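Local coordinates for hemolysin-related protein (PDB 5V6F), which binds mannotriose through its second beta-prism lectin domain, the part in this model, and probably targets mammalian glycans, at residues S15-T20 against N42-P47; G78-V83 against A103-V108. All coordinates share one frame; numbering follows the deposited sequence.

Contact 1: residues S15-T20 against N42-P47; sequences SQRVVT and NLVGGP
Asn42 meets Arg17 twice, once through its backbone and once through its amide. Its carbonyl O takes the Arg17 NE hydrogen at 2.8 Å, with an N-H...O angle of 158° and the acceptor lying in the guanidinium plane. The amide lies beside the aliphatic part of the same arginine, ND2 3.5 Å from Arg17 CD, while OD1 accepts from the backbone N of Thr38 and of Thr39, which fixes the amide. Leu43 turns its side chain toward strand 24-29, yet its carbonyl O joins in through a water that donates to it and accepts from Arg17 NH2. Val44 then lays CG2 over one guanidinium face, offset toward its rim and 3.2 Å from Arg17 NE. The other methyl, CG1, packs on Ser15, 3.6 Å from OG. Arg17 can reach all this because its chain bends at chi2 (-63°), which also lets NH1 bond back to Gln16 O. The contact joins the edge strands 13-18 and 44-45 of two sheets of the beta-prism. Two main-chain carbonyls and a water accept hydrogen bonds from NE, NH1 and NH2, so the positive charge is probably spread over neutral dipoles and solvent.

Contact 2: residues G78-V83 against A103-V108; sequences GGYHIV and ASNKKV. With SO4 (sulfate ion), chain D.
Tyr80 lies edge-on to Asn105 at a corner of the chain, Ser104 and Asn105, whose unusual neighbour is a sulfate ion, probably from the crystallisation liquor. At this corner the chain leaves one sheet or face of the beta-prism lectin fold and enters edge strand 106-112 of another. Sulfate O3 is gripped twice by Lys106, through the backbone N at 2.9 Å and through NZ, while Asn105 N gives O2 a weak bond. Bends at chi3 and chi4 fold the lysine back on itself, and NZ also donates to Ala103 O, bridging the corner and the anion. Across the contact, the Tyr80 ring and the Asn105 amide are turned only 24° from each other. Tyr80 OH lies 3.7 Å from Asn105 CB, and CE1 is 4.0 Å from Asn105 O. Tyr80 also meets Tyr9 edge-to-face. On the same strand, 80-89, His81 NE2 donates to Gly78 O in the ring plane, and ND1 bonds Glu132, so both ring nitrogens are bonded, and the ring meets that of pocket residue Trp129. Deeper in, Val83 brings one methyl against the residue just before the corner, CG1 lying 4.0 Å from Ala103 CB.

Overall arrangement
The two contacts come one after the other along the chain and lie on opposite sides of its centre, their own centres 21 Å apart and their nearest atoms about 9 Å apart. Together they touch all three sheets of the beta-prism. Contact 1 bridges two of them, through edge strands 13-18 and 44-45; contact 2 involves the third, where strand 65-75 separates strand 80-89 from strand 106-112. Each is tied to the mannotriose pocket: in contact 1 Gly46 makes a backbone hydrogen bond with pocket residue Asp34, and in contact 2 Val83 packs against pocket residue Ala32, its side chain about 8 Å from a bound mannose.

Contact 1: residues S15-T20 against N42-P47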
loop_
_atom_site.group_PDB
_atom_site.type_symbol
_atom_site.label_atom_id
_atom_site.label_comp_id
_atom_site.label_asym_id
_atom_site.label_seq_id
_atom_site.Cartn_x
_atom_site.Cartn_y
_atom_site.Cartn_z
ATOM N N SER A 15 11.399 2.912 -3.897
ATOM C CA SER A 15 12.095 2.060 -2.950
ATOM C C SER A 15 11.648 0.618 -3.157
ATOM O O SER A 15 10.576 0.350 -3.708
ATOM C CB SER A 15 11.831 2.484 -1.500
ATOM O OG SER A 15 12.380 3.766 -1.227
ATOM N N GLN A 16 12.487 -0.314 -2.716
ATOM C CA GLN A 16 12.237 -1.737 -2.914
ATOM C C GLN A 16 12.366 -2.437 -1.570
ATOM O O GLN A 16 13.395 -2.315 -0.900
ATOM C CB GLN A 16 13.200 -2.315 -3.963
ATOM C CG GLN A 16 13.185 -1.475 -5.255
ATOM C CD GLN A 16 13.803 -2.157 -6.466
ATOM O OE1 GLN A 16 13.228 -2.137 -7.565
ATOM N NE2 GLN A 16 14.979 -2.737 -6.285
ATOM N N ARG A 17 11.314 -3.143 -1.163
ATOM C CA ARG A 17 11.267 -3.785 0.149
ATOM C C ARG A 17 11.037 -5.279 -0.031
ATOM O O ARG A 17 9.980 -5.703 -0.513
ATOM C CB ARG A 17 10.187 -3.153 1.025
ATOM C CG ARG A 17 10.536 -1.733 1.487
ATOM C CD ARG A 17 11.792 -1.720 2.370
ATOM N NE ARG A 17 12.204 -0.376 2.777
ATOM C CZ ARG A 17 13.127 0.357 2.162
ATOM N NH1 ARG A 17 13.754 -0.094 1.084
ATOM N NH2 ARG A 17 13.423 1.563 2.627
ATOM N N VAL A 18 12.030 -6.066 0.356
ATOM C CA VAL A 18 11.986 -7.513 0.204
ATOM C C VAL A 18 11.111 -8.103 1.296
ATOM O O VAL A 18 11.199 -7.717 2.469
ATOM C CB VAL A 18 13.413 -8.094 0.240
ATOM C CG1 VAL A 18 13.389 -9.611 0.268
ATOM C CG2 VAL A 18 14.212 -7.596 -0.957
ATOM N N VAL A 19 10.254 -9.041 0.906
ATOM C CA VAL A 19 9.392 -9.737 1.853
ATOM C C VAL A 19 10.199 -10.825 2.547
ATOM O O VAL A 19 10.847 -11.654 1.892
ATOM C CB VAL A 19 8.165 -10.322 1.140
ATOM C CG1 VAL A 19 7.256 -10.998 2.139
ATOM C CG2 VAL A 19 7.418 -9.232 0.383
ATOM N N THR A 20 10.155 -10.835 3.874
ATOM C CA THR A 20 10.889 -11.826 4.644
ATOM C C THR A 20 10.121 -13.143 4.687
ATOM O O THR A 20 8.987 -13.254 4.215
ATOM C CB THR A 20 11.133 -11.339 6.069
ATOM O OG1 THR A 20 9.889 -11.345 6.786
ATOM C CG2 THR A 20 11.740 -9.938 6.074
ATOM N N ASN A 42 11.171 -0.947 8.352
ATOM C CA ASN A 42 11.605 -0.514 7.027
ATOM C C ASN A 42 10.490 0.131 6.204
ATOM O O ASN A 42 10.585 0.171 4.972
ATOM C CB ASN A 42 12.234 -1.683 6.260
ATOM C CG ASN A 42 11.227 -2.729 5.807
ATOM O OD1 ASN A 42 10.015 -2.569 5.948
ATOM N ND2 ASN A 42 11.740 -3.812 5.233
ATOM N N LEU A 43 9.460 0.675 6.847
ATOM C CA LEU A 43 8.386 1.308 6.091
ATOM C C LEU A 43 8.915 2.469 5.256
ATOM O O LEU A 43 9.784 3.232 5.689
ATOM C CB LEU A 43 7.279 1.793 7.027
ATOM C CG LEU A 43 6.341 0.696 7.548
ATOM C CD1 LEU A 43 6.900 0.055 8.808
ATOM C CD2 LEU A 43 4.944 1.246 7.799
ATOM N N VAL A 44 8.366 2.592 4.049
ATOM C CA VAL A 44 8.737 3.607 3.068
ATOM C C VAL A 44 7.561 4.566 2.948
ATOM O O VAL A 44 6.436 4.138 2.663
ATOM C CB VAL A 44 9.061 2.971 1.703
ATOM C CG1 VAL A 44 9.305 4.041 0.643
ATOM C CG2 VAL A 44 10.250 2.031 1.812
ATOM N N GLY A 45 7.810 5.847 3.157
ATOM C CA GLY A 45 6.756 6.837 3.049
ATOM C C GLY A 45 7.089 8.056 3.891
ATOM O O GLY A 45 8.255 8.352 4.132
ATOM N N GLY A 46 6.045 8.749 4.328
ATOM C CA GLY A 46 6.217 9.940 5.124
ATOM C C GLY A 46 6.587 9.635 6.563
ATOM O O GLY A 46 6.216 8.597 7.120
ATOM N N PRO A 47 7.321 10.544 7.194
ATOM C CA PRO A 47 7.677 10.360 8.602
ATOM C C PRO A 47 6.502 10.682 9.513
ATOM O O PRO A 47 5.531 11.330 9.120
ATOM C CB PRO A 47 8.820 11.359 8.804
ATOM C CG PRO A 47 8.507 12.456 7.846
ATOM C CD PRO A 47 7.885 11.790 6.643
HETATM O O HOH W 1 12.464 2.919 5.089
#

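Contact 2: residues G78-V83 against A103-V108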
loop_
_atom_site.group_PDB
_atom_site.type_symbol
_atom_site.label_atom_id
_atom_site.label_comp_id
_atom_site.label_asym_id
_atom_site.label_seq_id
_atom_site.Cartn_x
_atom_site.Cartn_y
_atom_site.Cartn_z
ATOM N N GLY A 78 -3.498 17.795 -0.930
ATOM C CA GLY A 78 -2.552 17.976 -2.007
ATOM C C GLY A 78 -2.040 16.690 -2.618
ATOM O O GLY A 78 -1.754 15.719 -1.909
ATOM N N GLY A 79 -1.924 16.682 -3.939
ATOM C CA GLY A 79 -1.185 15.659 -4.642
ATOM C C GLY A 79 -2.001 14.410 -4.926
ATOM O O GLY A 79 -3.005 14.116 -4.276
ATOM N N TYR A 80 -1.535 13.663 -5.926
ATOM C CA TYR A 80 -2.094 12.366 -6.276
ATOM C C TYR A 80 -1.352 11.275 -5.512
ATOM O O TYR A 80 -0.130 11.140 -5.643
ATOM C CB TYR A 80 -2.000 12.129 -7.785
ATOM C CG TYR A 80 -3.078 12.840 -8.570
ATOM C CD1 TYR A 80 -4.308 12.238 -8.798
ATOM C CD2 TYR A 80 -2.872 14.119 -9.066
ATOM C CE1 TYR A 80 -5.301 12.887 -9.510
ATOM C CE2 TYR A 80 -3.858 14.776 -9.780
ATOM C CZ TYR A 80 -5.069 14.155 -9.996
ATOM O OH TYR A 80 -6.060 14.800 -10.701
ATOM N N HIS A 81 -2.088 10.494 -4.723
ATOM C CA HIS A 81 -1.494 9.422 -3.937
ATOM C C HIS A 81 -2.480 8.268 -3.839
ATOM O O HIS A 81 -3.634 8.370 -4.255
ATOM C CB HIS A 81 -1.127 9.870 -2.516
ATOM C CG HIS A 81 -0.639 11.280 -2.416
ATOM N ND1 HIS A 81 0.695 11.615 -2.498
ATOM C CD2 HIS A 81 -1.305 12.439 -2.206
ATOM C CE1 HIS A 81 0.828 12.921 -2.361
ATOM N NE2 HIS A 81 -0.370 13.445 -2.179
ATOM N N ILE A 82 -2.006 7.166 -3.265
ATOM C CA ILE A 82 -2.891 6.091 -2.837
ATOM C C ILE A 82 -3.543 6.518 -1.532
ATOM O O ILE A 82 -2.856 6.897 -0.575
ATOM C CB ILE A 82 -2.115 4.774 -2.677
ATOM C CG1 ILE A 82 -1.625 4.288 -4.048
ATOM C CG2 ILE A 82 -2.985 3.715 -1.976
ATOM C CD1 ILE A 82 -0.827 2.985 -4.021
ATOM N N VAL A 83 -4.872 6.472 -1.489
ATOM C CA VAL A 83 -5.603 6.887 -0.302
ATOM C C VAL A 83 -6.242 5.717 0.438
ATOM O O VAL A 83 -6.479 5.833 1.649
ATOM C CB VAL A 83 -6.664 7.961 -0.632
ATOM C CG1 VAL A 83 -5.976 9.237 -1.114
ATOM C CG2 VAL A 83 -7.672 7.463 -1.665
ATOM N N ALA A 103 -10.461 12.465 -1.136
ATOM C CA ALA A 103 -9.796 12.654 -2.412
ATOM C C ALA A 103 -10.837 12.790 -3.508
ATOM O O ALA A 103 -11.913 12.186 -3.450
ATOM C CB ALA A 103 -8.850 11.494 -2.736
ATOM N N SER A 104 -10.497 13.591 -4.508
ATOM C CA SER A 104 -11.257 13.714 -5.738
ATOM C C SER A 104 -10.500 13.016 -6.863
ATOM O O SER A 104 -9.405 12.479 -6.668
ATOM C CB SER A 104 -11.496 15.187 -6.074
ATOM O OG SER A 104 -10.275 15.832 -6.398
ATOM N N ASN A 105 -11.097 13.030 -8.055
ATOM C CA ASN A 105 -10.476 12.473 -9.254
ATOM C C ASN A 105 -9.904 11.085 -8.981
ATOM O O ASN A 105 -8.753 10.781 -9.301
ATOM C CB ASN A 105 -9.398 13.414 -9.785
ATOM C CG ASN A 105 -9.932 14.800 -10.064
ATOM O OD1 ASN A 105 -11.010 14.955 -10.635
ATOM N ND2 ASN A 105 -9.194 15.817 -9.641
ATOM N N LYS A 106 -10.732 10.233 -8.398
ATOM C CA LYS A 106 -10.271 8.944 -7.915
ATOM C C LYS A 106 -10.280 7.897 -9.021
ATOM O O LYS A 106 -10.980 8.011 -10.031
ATOM C CB LYS A 106 -11.131 8.472 -6.741
ATOM C CG LYS A 106 -10.962 9.320 -5.479
ATOM C CD LYS A 106 -11.753 8.784 -4.288
ATOM C CE LYS A 106 -13.258 8.834 -4.515
ATOM N NZ LYS A 106 -13.740 10.204 -4.829
ATOM N N LYS A 107 -9.455 6.879 -8.821
ATOM C CA LYS A 107 -9.480 5.660 -9.610
ATOM C C LYS A 107 -9.408 4.483 -8.653
ATOM O O LYS A 107 -8.903 4.607 -7.533
ATOM C CB LYS A 107 -8.319 5.594 -10.608
ATOM C CG LYS A 107 -6.945 5.596 -9.961
ATOM C CD LYS A 107 -5.854 5.370 -10.992
ATOM C CE LYS A 107 -4.472 5.343 -10.345
ATOM N NZ LYS A 107 -3.409 4.918 -11.302
ATOM N N VAL A 108 -9.928 3.342 -9.095
ATOM C CA VAL A 108 -9.881 2.107 -8.324
ATOM C C VAL A 108 -9.261 1.030 -9.199
ATOM O O VAL A 108 -9.718 0.797 -10.323
ATOM C CB VAL A 108 -11.278 1.679 -7.838
ATOM C CG1 VAL A 108 -11.185 0.429 -6.959
ATOM C CG2 VAL A 108 -11.945 2.812 -7.083
HETATM S S SO4 D . -14.366 11.675 -8.398
HETATM O O1 SO4 D . -13.887 11.875 -9.766
HETATM O O2 SO4 D . -14.341 12.949 -7.680
HETATM O O3 SO4 D . -13.506 10.711 -7.726
HETATM O O4 SO4 D . -15.733 11.162 -8.441
#